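Local coordinates for AbiEi antitoxin C-terminal domain-containing protein (Mycobacterium tuberculosis, PDB 1ZEL), which is of unknown function but probably binds DNA through a winged-helix domain and is related to the AbiEi family of bacterial antitoxins, at residues A[55-58]-A[59-63]; A[83-86]-A[87-90]; A[241-244]-A[245-248]; A[276-279]-A[280-283]. All blocks are in the same frame, centred on the assembly; numbering follows the deposited sequence.

Contact 1 of 4, residues A[55-58]-A[59-63]; sequences IREL and RRIGW
Arg59 folds back over Ile55 in the last turns of helix 51-61, which a Schellman motif ends. With the helix-turn-helix and winged-helix character of the protein, this helix may belong to its DNA-binding part. The amide of Arg59 bonds to Ile55 O, and in the conformer described, one of two modelled, a bend at chi3 (-55°) sets one guanidinium face over Ile55 CG2, 3.8 Å from Arg59 NH2. Arg60 N continues the pattern to Arg56 O, while its NH2 stays 4.6 Å from Glu57 OE2 in the given Glu57 conformer, beyond a salt bridge; Glu57 has a salt bridge with Arg49. Ile61 N bonds to Glu57 O, and its CG1, between the backbone N and carbonyl carbon (chi1 69°), presses to 3.3 Å from that oxygen. Positive-phi Gly62 is the C-prime residue and reverses the chain toward strand 64-66. Leu58 O accepts two bonds at this helix end, from Gly62 N above the carbonyl plane at 2.9 Å and from Trp63 N. Trp63 NE1 hydrogen-bonds to the backbone O of Arg13, and Trp63 CD1 lies 4.2 Å from Leu58 CD2. The Trp63 N to Leu58 O bond, 2.8 Å long, runs nearly straight on from the carbonyl.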
ATOM      1  N   ILE A  55     -16.071 -23.797  12.113  1.00 25.81           N
ATOM      2  CA  ILE A  55     -15.310 -23.044  11.107  1.00 25.87           C
ATOM      3  C   ILE A  55     -14.803 -23.954   9.992  1.00 25.65           C
ATOM      4  O   ILE A  55     -14.854 -23.582   8.822  1.00 24.97           O
ATOM      5  CB  ILE A  55     -14.147 -22.216  11.732  1.00 26.34           C
ATOM      6  CG1 ILE A  55     -14.714 -21.107  12.615  1.00 25.71           C
ATOM      7  CG2 ILE A  55     -13.293 -21.577  10.625  1.00 27.96           C
ATOM      8  CD1 ILE A  55     -13.808 -20.623  13.708  1.00 30.25           C
ATOM      9  N   ARG A  56     -14.307 -25.136  10.372  1.00 25.80           N
ATOM     10  CA  ARG A  56     -13.757 -26.116   9.429  1.00 25.66           C
ATOM     11  C   ARG A  56     -14.832 -26.486   8.423  1.00 24.24           C
ATOM     12  O   ARG A  56     -14.584 -26.522   7.211  1.00 24.37           O
ATOM     13  CB  ARG A  56     -13.343 -27.376  10.211  1.00 26.56           C
ATOM     14  CG  ARG A  56     -12.184 -28.172   9.667  1.00 30.67           C
ATOM     15  CD  ARG A  56     -11.278 -28.665  10.821  1.00 38.69           C
ATOM     16  NE  ARG A  56     -12.028 -29.357  11.873  1.00 36.98           N
ATOM     17  CZ  ARG A  56     -11.778 -29.241  13.174  1.00 38.41           C
ATOM     18  NH1 ARG A  56     -10.790 -28.458  13.604  1.00 40.40           N
ATOM     19  NH2 ARG A  56     -12.520 -29.905  14.053  1.00 38.64           N
ATOM     20  N   GLU A  57     -16.027 -26.792   8.926  1.00 23.28           N
ATOM     21  CA  GLU A  57     -17.145 -27.129   8.048  0.60 22.48           C
ATOM     22  C   GLU A  57     -17.586 -25.942   7.195  1.00 22.24           C
ATOM     23  O   GLU A  57     -17.859 -26.091   6.002  1.00 22.31           O
ATOM     24  CB  GLU A  57     -18.335 -27.672   8.831  0.60 22.11           C
ATOM     25  CG  GLU A  57     -19.490 -28.129   7.920  0.60 22.27           C
ATOM     26  CD  GLU A  57     -20.587 -28.813   8.692  0.60 23.74           C
ATOM     27  OE1 GLU A  57     -20.282 -29.234   9.812  0.60 22.24           O
ATOM     28  OE2 GLU A  57     -21.739 -28.919   8.200  0.60 24.06           O
ATOM     29  N   LEU A  58     -17.665 -24.767   7.798  1.00 21.60           N
ATOM     30  CA  LEU A  58     -18.062 -23.576   7.052  1.00 22.21           C
ATOM     31  C   LEU A  58     -17.049 -23.237   5.950  1.00 22.27           C
ATOM     32  O   LEU A  58     -17.421 -22.719   4.866  1.00 22.79           O
ATOM     33  CB  LEU A  58     -18.274 -22.399   8.031  1.00 21.86           C
ATOM     34  CG  LEU A  58     -19.588 -22.449   8.823  1.00 21.18           C
ATOM     35  CD1 LEU A  58     -19.619 -21.354   9.918  1.00 21.56           C
ATOM     36  CD2 LEU A  58     -20.845 -22.330   7.911  1.00 20.08           C
ATOM     37  N   ARG A  59     -15.778 -23.543   6.237  1.00 22.15           N
ATOM     38  CA  ARG A  59     -14.676 -23.425   5.285  0.50 22.84           C
ATOM     39  C   ARG A  59     -14.874 -24.443   4.152  1.00 23.37           C
ATOM     40  O   ARG A  59     -14.785 -24.123   2.956  1.00 23.09           O
ATOM     41  CB  ARG A  59     -13.362 -23.732   6.023  0.50 23.48           C
ATOM     42  CG  ARG A  59     -12.229 -22.735   5.828  0.50 24.47           C
ATOM     43  CD  ARG A  59     -10.850 -23.391   5.996  0.50 26.04           C
ATOM     44  NE  ARG A  59     -10.645 -24.101   7.269  0.50 29.20           N
ATOM     45  CZ  ARG A  59     -10.319 -23.512   8.422  0.50 27.89           C
ATOM     46  NH1 ARG A  59     -10.140 -24.244   9.522  0.50 20.68           N
ATOM     47  NH2 ARG A  59     -10.168 -22.190   8.471  0.50 16.70           N
ATOM     48  N   ARG A  60     -15.132 -25.682   4.544  1.00 23.81           N
ATOM     49  CA  ARG A  60     -15.275 -26.765   3.589  1.00 24.75           C
ATOM     50  C   ARG A  60     -16.408 -26.474   2.635  1.00 24.79           C
ATOM     51  O   ARG A  60     -16.269 -26.649   1.426  1.00 25.70           O
ATOM     52  CB  ARG A  60     -15.514 -28.086   4.311  1.00 25.01           C
ATOM     53  CG  ARG A  60     -15.639 -29.273   3.371  1.00 30.29           C
ATOM     54  CD  ARG A  60     -15.995 -30.570   4.122  1.00 39.12           C
ATOM     55  NE  ARG A  60     -17.362 -30.567   4.667  1.00 44.59           N
ATOM     56  CZ  ARG A  60     -18.473 -30.768   3.954  1.00 45.13           C
ATOM     57  NH1 ARG A  60     -18.417 -30.974   2.645  1.00 47.11           N
ATOM     58  NH2 ARG A  60     -19.655 -30.748   4.554  1.00 45.54           N
ATOM     59  N   ILE A  61     -17.521 -25.991   3.166  1.00 24.24           N
ATOM     60  CA  ILE A  61     -18.673 -25.746   2.314  1.00 24.97           C
ATOM     61  C   ILE A  61     -18.667 -24.378   1.633  1.00 24.39           C
ATOM     62  O   ILE A  61     -19.471 -24.146   0.734  1.00 25.05           O
ATOM     63  CB  ILE A  61     -20.034 -26.071   2.998  1.00 25.34           C
ATOM     64  CG1 ILE A  61     -20.367 -25.099   4.110  1.00 28.46           C
ATOM     65  CG2 ILE A  61     -20.050 -27.498   3.520  1.00 26.62           C
ATOM     66  CD1 ILE A  61     -21.658 -25.464   4.815  1.00 32.44           C
ATOM     67  N   GLY A  62     -17.758 -23.486   2.045  1.00 22.93           N
ATOM     68  CA  GLY A  62     -17.402 -22.337   1.189  1.00 21.81           C
ATOM     69  C   GLY A  62     -17.847 -20.977   1.669  1.00 21.96           C
ATOM     70  O   GLY A  62     -17.720 -19.983   0.933  1.00 22.16           O
ATOM     71  N   TRP A  63     -18.364 -20.926   2.899  1.00 20.78           N
ATOM     72  CA  TRP A  63     -18.885 -19.673   3.451  1.00 20.61           C
ATOM     73  C   TRP A  63     -17.802 -18.801   4.068  1.00 20.97           C
ATOM     74  O   TRP A  63     -17.917 -17.590   4.054  1.00 20.43           O
ATOM     75  CB  TRP A  63     -19.990 -19.963   4.490  1.00 19.76           C
ATOM     76  CG  TRP A  63     -21.294 -20.425   3.853  1.00 19.62           C
ATOM     77  CD1 TRP A  63     -21.819 -21.704   3.851  1.00 15.99           C
ATOM     78  CD2 TRP A  63     -22.202 -19.608   3.109  1.00 16.51           C
ATOM     79  NE1 TRP A  63     -23.025 -21.713   3.157  1.00 15.87           N
ATOM     80  CE2 TRP A  63     -23.270 -20.436   2.689  1.00 17.14           C
ATOM     81  CE3 TRP A  63     -22.205 -18.242   2.740  1.00 17.47           C
ATOM     82  CZ2 TRP A  63     -24.339 -19.947   1.920  1.00 19.56           C
ATOM     83  CZ3 TRP A  63     -23.266 -17.747   1.975  1.00 19.67           C
ATOM     84  CH2 TRP A  63     -24.325 -18.611   1.558  1.00 15.04           C
TER

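Contact 2 of 4, residues A[83-86]-A[87-90]; sequences ISDP and YLPL. With FMT (formic acid), chain F.
With its CG anti to the backbone N (chi1 174°), Asp85 swings its carboxylate forward to meet Tyr87 N, closing an Asx turn that leads from strand 82-84 into helix 88-96. The Tyr87 N to Asp85 OD1 bond is 3.0 Å long and meets the oxygen from above the carboxylate plane. Tyr87, whose CG lies beside its own backbone N (chi1 -59°), turns its ring under the preceding proline: Pro86 CG sits 4.1 Å from the ring centroid, almost on the ring normal, a CH-pi contact that covers one face. The other carboxylate oxygen, Asp85 OD2, packs 3.5 Å from Leu88 CG and forms a salt bridge with Arg91, one turn into the helix. Leu88 crosses Ile83 at about a right angle, Leu88 CD1 reaching Ile83 CG2 at 3.9 Å, so that strand and helix share an apolar patch backed by Ala74. A water donates to Asp85 O and accepts a weak bond from Leu88 N. The far end of the tyrosine is polar: its hydroxyl also bonds His112, and a formic acid, probably from the crystallisation liquor and held too by Ser108 and Gln119, takes a very short 2.5 Å bond from Tyr87 OH to its O2.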
ATOM      1  N   ILE A  83     -15.117 -12.265  -3.351  1.00 23.44           N
ATOM      2  CA  ILE A  83     -15.029 -10.902  -2.862  1.00 25.87           C
ATOM      3  C   ILE A  83     -13.954 -10.223  -3.715  1.00 27.45           C
ATOM      4  O   ILE A  83     -12.875 -10.782  -3.905  1.00 28.08           O
ATOM      5  CB  ILE A  83     -14.539 -10.861  -1.402  1.00 25.00           C
ATOM      6  CG1 ILE A  83     -15.503 -11.602  -0.491  1.00 26.31           C
ATOM      7  CG2 ILE A  83     -14.372  -9.378  -0.911  1.00 26.87           C
ATOM      8  CD1 ILE A  83     -14.999 -11.739   0.929  1.00 24.81           C
ATOM      9  N   SER A  84     -14.243  -9.029  -4.208  1.00 27.92           N
ATOM     10  CA  SER A  84     -13.237  -8.253  -4.900  0.50 28.92           C
ATOM     11  C   SER A  84     -12.721  -7.165  -3.946  1.00 29.08           C
ATOM     12  O   SER A  84     -13.337  -6.122  -3.760  1.00 31.37           O
ATOM     13  CB  SER A  84     -13.808  -7.675  -6.197  0.50 28.92           C
ATOM     14  OG  SER A  84     -12.787  -7.539  -7.165  0.50 30.89           O
ATOM     15  N   ASP A  85     -11.609  -7.433  -3.293  1.00 28.74           N
ATOM     16  CA  ASP A  85     -11.028  -6.480  -2.368  1.00 27.05           C
ATOM     17  C   ASP A  85      -9.612  -6.972  -2.298  1.00 28.00           C
ATOM     18  O   ASP A  85      -9.394  -8.106  -1.868  1.00 28.93           O
ATOM     19  CB  ASP A  85     -11.710  -6.547  -0.998  1.00 26.56           C
ATOM     20  CG  ASP A  85     -11.045  -5.663   0.038  1.00 23.55           C
ATOM     21  OD1 ASP A  85     -10.097  -4.906  -0.295  1.00 19.21           O
ATOM     22  OD2 ASP A  85     -11.461  -5.716   1.207  1.00 24.98           O
ATOM     23  N   PRO A  86      -8.656  -6.174  -2.801  1.00 27.53           N
ATOM     24  CA  PRO A  86      -7.268  -6.617  -2.815  1.00 26.58           C
ATOM     25  C   PRO A  86      -6.547  -6.427  -1.496  1.00 25.72           C
ATOM     26  O   PRO A  86      -5.431  -6.886  -1.366  1.00 24.42           O
ATOM     27  CB  PRO A  86      -6.627  -5.734  -3.874  1.00 26.30           C
ATOM     28  CG  PRO A  86      -7.423  -4.470  -3.830  1.00 29.13           C
ATOM     29  CD  PRO A  86      -8.833  -4.877  -3.486  1.00 28.10           C
ATOM     30  N   TYR A  87      -7.186  -5.765  -0.529  1.00 24.60           N
ATOM     31  CA  TYR A  87      -6.525  -5.439   0.714  1.00 24.63           C
ATOM     32  C   TYR A  87      -6.993  -6.279   1.882  1.00 24.08           C
ATOM     33  O   TYR A  87      -6.677  -5.971   3.022  1.00 23.65           O
ATOM     34  CB  TYR A  87      -6.683  -3.947   1.033  1.00 24.71           C
ATOM     35  CG  TYR A  87      -6.117  -3.014  -0.051  1.00 25.65           C
ATOM     36  CD1 TYR A  87      -4.854  -3.232  -0.608  1.00 25.13           C
ATOM     37  CD2 TYR A  87      -6.838  -1.922  -0.486  1.00 25.93           C
ATOM     38  CE1 TYR A  87      -4.340  -2.398  -1.601  1.00 24.14           C
ATOM     39  CE2 TYR A  87      -6.328  -1.067  -1.468  1.00 29.76           C
ATOM     40  CZ  TYR A  87      -5.077  -1.315  -2.018  1.00 24.47           C
ATOM     41  OH  TYR A  87      -4.580  -0.451  -2.973  1.00 26.93           O
ATOM     42  N   LEU A  88      -7.714  -7.363   1.612  1.00 23.25           N
ATOM     43  CA  LEU A  88      -8.227  -8.176   2.707  1.00 24.32           C
ATOM     44  C   LEU A  88      -7.135  -8.722   3.639  1.00 24.27           C
ATOM     45  O   LEU A  88      -7.351  -8.788   4.847  1.00 25.26           O
ATOM     46  CB  LEU A  88      -9.164  -9.298   2.203  1.00 23.59           C
ATOM     47  CG  LEU A  88     -10.654  -8.998   2.191  1.00 26.23           C
ATOM     48  CD1 LEU A  88     -11.456 -10.148   1.559  1.00 30.43           C
ATOM     49  CD2 LEU A  88     -11.195  -8.653   3.600  1.00 23.90           C
ATOM     50  N   PRO A  89      -5.954  -9.114   3.095  1.00 24.15           N
ATOM     51  CA  PRO A  89      -4.859  -9.450   4.024  1.00 23.02           C
ATOM     52  C   PRO A  89      -4.539  -8.360   5.067  1.00 23.00           C
ATOM     53  O   PRO A  89      -4.282  -8.675   6.233  1.00 23.27           O
ATOM     54  CB  PRO A  89      -3.658  -9.662   3.093  1.00 23.11           C
ATOM     55  CG  PRO A  89      -4.285 -10.081   1.754  1.00 23.11           C
ATOM     56  CD  PRO A  89      -5.583  -9.348   1.674  1.00 23.97           C
ATOM     57  N   LEU A  90      -4.543  -7.096   4.654  1.00 21.93           N
ATOM     58  CA  LEU A  90      -4.256  -6.001   5.578  1.00 21.55           C
ATOM     59  C   LEU A  90      -5.418  -5.716   6.521  1.00 22.85           C
ATOM     60  O   LEU A  90      -5.220  -5.433   7.707  1.00 23.34           O
ATOM     61  CB  LEU A  90      -3.866  -4.739   4.810  1.00 20.75           C
ATOM     62  CG  LEU A  90      -2.518  -4.854   4.096  1.00 21.37           C
ATOM     63  CD1 LEU A  90      -2.298  -3.639   3.225  1.00 18.75           C
ATOM     64  CD2 LEU A  90      -1.372  -5.014   5.105  1.00 20.37           C
TER
HETATM   65  C   FMT F 704      -3.735  -2.322  -5.312  1.00 34.94           C
HETATM   66  O1  FMT F 704      -4.892  -2.157  -5.719  1.00 34.96           O
HETATM   67  O2  FMT F 704      -3.086  -1.457  -4.704  1.00 34.23           O
HETATM   68  O   HOH W   1      -7.853  -9.739  -0.810  1.00 32.67           O

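Contact 3 of 4, residues A[241-244]-A[245-248]; sequences GGEP and ARGQ
Glu243 and Arg246, one helical turn apart, meet through the carbon parts of their side chains while their charges stay apart. The two chains run across each other at a slant, Glu243 CB lying 4.0 Å from both CB and CD of Arg246. Their flat ends are turned only 31° from one another, yet Glu243 OE2 and Arg246 NH1 remain 5.0 Å apart, beyond a salt bridge. Both chains are bent: Glu243 at chi2 (-65°), so OE1 lies within reach of the water that links it to Arg246 N, and Arg246 at chi3 (49°). The Arg246 guanidinium makes a salt bridge with Asp216 and a hydrogen bond to Val211 O. Glu243 is the N-cap residue of helix 244-251, and its carboxylate serves the helix start through that water, which donates to Glu243 OE1 at 2.8 Å and accepts from Arg246 N at 2.9 Å. Pro244, in the first helical turn, has no amide hydrogen to satisfy. The regular pattern begins with Gly247 N bonding to Glu243 O in the carbonyl plane, followed by Gln248 N to Pro244 O, each 3.0 Å long. The extended Gln248 side chain passes beside that carbonyl, its CG 3.4 Å from Pro244 O. Positive-phi Gly242, immediately before Glu243, is the C-prime residue of the Schellman motif that ends helix 228-240, so one helix ends and the next begins within a few residues. Arg246 packs on Leu238 and Pro244 on Asp239, both of helix 228-240, while Gln248 faces Glu280 and Tyr281 in the turn between strands 276-278 and 283-285.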
ATOM      1  N   GLY A 241       9.803  16.261 -13.211  1.00 21.45           N
ATOM      2  CA  GLY A 241       8.381  16.633 -13.230  1.00 21.26           C
ATOM      3  C   GLY A 241       8.179  18.069 -13.646  1.00 21.93           C
ATOM      4  O   GLY A 241       7.126  18.661 -13.403  1.00 21.83           O
ATOM      5  N   GLY A 242       9.214  18.637 -14.247  1.00 21.52           N
ATOM      6  CA  GLY A 242       9.155  19.980 -14.805  1.00 20.87           C
ATOM      7  C   GLY A 242       9.444  21.117 -13.854  1.00 20.91           C
ATOM      8  O   GLY A 242       9.105  22.257 -14.146  1.00 21.65           O
ATOM      9  N   GLU A 243      10.071  20.839 -12.719  1.00 20.77           N
ATOM     10  CA  GLU A 243      10.305  21.893 -11.738  1.00 21.61           C
ATOM     11  C   GLU A 243      11.781  21.949 -11.337  1.00 22.58           C
ATOM     12  O   GLU A 243      12.123  21.638 -10.187  1.00 22.40           O
ATOM     13  CB  GLU A 243       9.417  21.688 -10.492  1.00 21.32           C
ATOM     14  CG  GLU A 243       7.897  21.754 -10.749  1.00 20.17           C
ATOM     15  CD  GLU A 243       7.416  23.132 -11.209  1.00 26.50           C
ATOM     16  OE1 GLU A 243       8.107  24.149 -10.985  1.00 21.33           O
ATOM     17  OE2 GLU A 243       6.345  23.193 -11.818  1.00 27.31           O
ATOM     18  N   PRO A 244      12.665  22.320 -12.287  1.00 23.25           N
ATOM     19  CA  PRO A 244      14.105  22.341 -12.006  1.00 23.57           C
ATOM     20  C   PRO A 244      14.492  23.301 -10.867  1.00 23.69           C
ATOM     21  O   PRO A 244      15.347  22.961 -10.032  1.00 23.24           O
ATOM     22  CB  PRO A 244      14.724  22.786 -13.346  1.00 24.08           C
ATOM     23  CG  PRO A 244      13.593  23.415 -14.105  1.00 24.42           C
ATOM     24  CD  PRO A 244      12.373  22.691 -13.687  1.00 23.10           C
ATOM     25  N   ALA A 245      13.838  24.459 -10.800  1.00 23.53           N
ATOM     26  CA  ALA A 245      14.145  25.424  -9.749  1.00 23.41           C
ATOM     27  C   ALA A 245      13.817  24.836  -8.372  1.00 22.98           C
ATOM     28  O   ALA A 245      14.625  24.934  -7.450  1.00 22.34           O
ATOM     29  CB  ALA A 245      13.418  26.746  -9.986  1.00 24.79           C
ATOM     30  N   ARG A 246      12.660  24.182  -8.248  1.00 22.16           N
ATOM     31  CA  ARG A 246      12.284  23.544  -6.973  1.00 22.45           C
ATOM     32  C   ARG A 246      13.272  22.444  -6.603  1.00 21.94           C
ATOM     33  O   ARG A 246      13.648  22.304  -5.431  1.00 22.68           O
ATOM     34  CB  ARG A 246      10.848  22.991  -7.020  1.00 22.02           C
ATOM     35  CG  ARG A 246       9.746  24.088  -6.972  1.00 22.26           C
ATOM     36  CD  ARG A 246       8.326  23.488  -7.032  1.00 21.04           C
ATOM     37  NE  ARG A 246       8.149  22.392  -6.069  1.00 22.09           N
ATOM     38  CZ  ARG A 246       7.189  21.475  -6.138  1.00 25.54           C
ATOM     39  NH1 ARG A 246       6.284  21.522  -7.103  1.00 28.54           N
ATOM     40  NH2 ARG A 246       7.135  20.515  -5.239  1.00 26.30           N
ATOM     41  N   GLY A 247      13.683  21.657  -7.601  1.00 21.42           N
ATOM     42  CA  GLY A 247      14.634  20.562  -7.374  1.00 20.55           C
ATOM     43  C   GLY A 247      15.980  21.040  -6.846  1.00 20.07           C
ATOM     44  O   GLY A 247      16.523  20.488  -5.877  1.00 18.17           O
ATOM     45  N   GLN A 248      16.510  22.095  -7.456  1.00 20.90           N
ATOM     46  CA  GLN A 248      17.785  22.660  -7.021  1.00 21.55           C
ATOM     47  C   GLN A 248      17.694  23.311  -5.629  1.00 22.46           C
ATOM     48  O   GLN A 248      18.638  23.222  -4.818  1.00 22.86           O
ATOM     49  CB  GLN A 248      18.300  23.626  -8.083  1.00 22.06           C
ATOM     50  CG  GLN A 248      18.695  22.885  -9.375  1.00 24.69           C
ATOM     51  CD  GLN A 248      18.876  23.795 -10.574  1.00 34.58           C
ATOM     52  OE1 GLN A 248      19.271  24.951 -10.439  1.00 35.75           O
ATOM     53  NE2 GLN A 248      18.598  23.269 -11.763  1.00 36.65           N
TER
HETATM   54  O   HOH W   2      10.674  24.915 -10.220  1.00 27.85           O

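Contact 4 of 4, residues A[276-279]-A[280-283]; sequences VWAP and EYQL
The contact between 276-279 and 280-283 is a tight beta hairpin turn, made largely by the backbone, linking strand 276-278 to strand 283-285 of a small mixed sheet. Ala278 and Leu283 form an antiparallel hydrogen-bonded pair: Ala278 N gives a nearly straight 2.7 Å bond to Leu283 O, and Leu283 N returns one to Ala278 O. That carbonyl oxygen is gripped a second time by Tyr281 N at 3.0 Å, and the two donors come from opposite faces of its plane. Both Gln282 and Leu283 stand opposite Ala278, which makes this a G1 beta bulge, and Gln282 takes the positive phi (43°) that the bulge position needs. Its side chain bends at chi2 (-70°) and doubles back across the turn, so that Gln282 NE2 bonds Pro279 O at 2.9 Å, in the carbonyl plane and on a lone pair. Gln282 N meets the same oxygen from well above that plane, at 3.2 Å. Trp277 runs alongside Gln282 in the same direction, with its ring almost perpendicular to the amide (84°); Gln282 OE1 lies in the ring plane, 3.8 Å from Trp277 CH2. Pro279 N sits over the centre of one indole face, and Trp277 CE3 comes to 3.2 Å from Leu283 O. On the other side of the hairpin, Ala278 CB touches the edge of the Tyr281 ring at CD1, 4.0 Å away. The Tyr281 hydroxyl bonds Asp239 of helix 228-240, while Ala278 and Leu283 both pack on Tyr236 of that helix.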
ATOM      1  N   VAL A 276      21.685   9.211 -18.632  1.00 33.82           N
ATOM      2  CA  VAL A 276      21.766  10.660 -18.806  1.00 33.28           C
ATOM      3  C   VAL A 276      22.502  11.185 -17.584  1.00 31.20           C
ATOM      4  O   VAL A 276      22.326  10.645 -16.502  1.00 31.49           O
ATOM      5  CB  VAL A 276      20.345  11.282 -18.748  1.00 33.79           C
ATOM      6  CG1 VAL A 276      20.403  12.825 -18.816  1.00 37.50           C
ATOM      7  CG2 VAL A 276      19.474  10.712 -19.850  1.00 38.48           C
ATOM      8  N   TRP A 277      23.309  12.224 -17.758  1.00 29.13           N
ATOM      9  CA  TRP A 277      24.071  12.829 -16.664  1.00 27.99           C
ATOM     10  C   TRP A 277      23.389  14.115 -16.259  1.00 27.25           C
ATOM     11  O   TRP A 277      23.145  14.964 -17.104  1.00 26.81           O
ATOM     12  CB  TRP A 277      25.506  13.106 -17.134  1.00 27.60           C
ATOM     13  CG  TRP A 277      26.398  14.032 -16.288  1.00 27.56           C
ATOM     14  CD1 TRP A 277      27.070  15.141 -16.731  1.00 27.89           C
ATOM     15  CD2 TRP A 277      26.738  13.888 -14.908  1.00 23.57           C
ATOM     16  NE1 TRP A 277      27.803  15.703 -15.707  1.00 22.04           N
ATOM     17  CE2 TRP A 277      27.618  14.948 -14.579  1.00 24.89           C
ATOM     18  CE3 TRP A 277      26.366  12.973 -13.900  1.00 25.05           C
ATOM     19  CZ2 TRP A 277      28.141  15.119 -13.290  1.00 23.41           C
ATOM     20  CZ3 TRP A 277      26.899  13.137 -12.621  1.00 26.92           C
ATOM     21  CH2 TRP A 277      27.769  14.212 -12.324  1.00 26.05           C
ATOM     22  N   ALA A 278      23.083  14.243 -14.968  1.00 27.11           N
ATOM     23  CA  ALA A 278      22.512  15.459 -14.413  1.00 27.39           C
ATOM     24  C   ALA A 278      23.449  16.112 -13.373  1.00 27.24           C
ATOM     25  O   ALA A 278      23.328  15.861 -12.167  1.00 27.96           O
ATOM     26  CB  ALA A 278      21.124  15.144 -13.802  1.00 26.42           C
ATOM     27  N   PRO A 279      24.397  16.945 -13.830  1.00 27.25           N
ATOM     28  CA  PRO A 279      25.409  17.470 -12.908  1.00 27.40           C
ATOM     29  C   PRO A 279      24.823  18.347 -11.777  1.00 27.62           C
ATOM     30  O   PRO A 279      25.433  18.451 -10.708  1.00 27.55           O
ATOM     31  CB  PRO A 279      26.335  18.273 -13.831  1.00 27.35           C
ATOM     32  CG  PRO A 279      25.469  18.637 -15.010  1.00 27.01           C
ATOM     33  CD  PRO A 279      24.609  17.432 -15.207  1.00 27.15           C
ATOM     34  N   GLU A 280      23.653  18.947 -12.010  1.00 26.97           N
ATOM     35  CA  GLU A 280      22.958  19.748 -11.008  0.50 26.93           C
ATOM     36  C   GLU A 280      22.682  18.924  -9.740  1.00 26.84           C
ATOM     37  O   GLU A 280      22.613  19.455  -8.644  1.00 26.59           O
ATOM     38  CB  GLU A 280      21.645  20.281 -11.601  0.50 26.52           C
ATOM     39  CG  GLU A 280      21.794  21.061 -12.937  0.50 28.02           C
ATOM     40  CD  GLU A 280      21.914  20.177 -14.195  0.50 27.79           C
ATOM     41  OE1 GLU A 280      21.698  18.947 -14.115  0.50 21.92           O
ATOM     42  OE2 GLU A 280      22.223  20.724 -15.286  0.50 29.79           O
ATOM     43  N   TYR A 281      22.527  17.606  -9.914  1.00 26.02           N
ATOM     44  CA  TYR A 281      22.176  16.708  -8.803  1.00 25.61           C
ATOM     45  C   TYR A 281      23.235  15.649  -8.566  1.00 25.51           C
ATOM     46  O   TYR A 281      23.039  14.726  -7.758  1.00 26.94           O
ATOM     47  CB  TYR A 281      20.799  16.066  -9.046  1.00 25.40           C
ATOM     48  CG  TYR A 281      19.794  17.096  -9.468  1.00 26.60           C
ATOM     49  CD1 TYR A 281      19.483  17.286 -10.816  1.00 25.34           C
ATOM     50  CD2 TYR A 281      19.230  17.959  -8.536  1.00 25.71           C
ATOM     51  CE1 TYR A 281      18.579  18.284 -11.205  1.00 26.24           C
ATOM     52  CE2 TYR A 281      18.335  18.954  -8.920  1.00 21.49           C
ATOM     53  CZ  TYR A 281      18.023  19.114 -10.262  1.00 23.39           C
ATOM     54  OH  TYR A 281      17.125  20.095 -10.644  1.00 25.74           O
ATOM     55  N   GLN A 282      24.372  15.809  -9.255  1.00 24.91           N
ATOM     56  CA  GLN A 282      25.440  14.822  -9.313  1.00 25.12           C
ATOM     57  C   GLN A 282      24.864  13.432  -9.482  1.00 24.69           C
ATOM     58  O   GLN A 282      25.113  12.535  -8.684  1.00 24.83           O
ATOM     59  CB  GLN A 282      26.368  14.936  -8.080  1.00 24.09           C
ATOM     60  CG  GLN A 282      27.149  16.294  -8.024  1.00 25.42           C
ATOM     61  CD  GLN A 282      28.206  16.385  -9.107  1.00 29.19           C
ATOM     62  OE1 GLN A 282      29.161  15.618  -9.102  1.00 29.09           O
ATOM     63  NE2 GLN A 282      28.027  17.299 -10.060  1.00 27.69           N
ATOM     64  N   LEU A 283      24.074  13.275 -10.540  1.00 25.66           N
ATOM     65  CA  LEU A 283      23.277  12.088 -10.705  1.00 25.75           C
ATOM     66  C   LEU A 283      23.406  11.529 -12.103  1.00 25.85           C
ATOM     67  O   LEU A 283      23.299  12.263 -13.096  1.00 25.87           O
ATOM     68  CB  LEU A 283      21.806  12.442 -10.400  1.00 25.74           C
ATOM     69  CG  LEU A 283      20.769  11.344 -10.368  1.00 26.27           C
ATOM     70  CD1 LEU A 283      19.759  11.701  -9.335  1.00 22.87           C
ATOM     71  CD2 LEU A 283      20.119  11.212 -11.711  1.00 24.92           C
TER

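In the fold
All four are local contacts where a helix or strand starts or stops, and none is wholly core. Contacts 1 and 2 lie on one side of the chain's centre, their centres about 19 Å apart and not touching; contacts 3 and 4 lie opposite. Contact 1 ends a helix; contact 2 leads into one through a direct carboxylate bond to the N-cap amide, contact 3 starts one with a water-mediated carboxylate link, and contact 4 turns between strands. Contact 3 is the most superficial, the others partly buried. Contacts 3 and 4 share helix 228-240 as a neighbour and touch, Tyr281 OH packing 3.4 Å from Gln248 CG. Contact 2, with its formic acid, lies nearest the chain's centre.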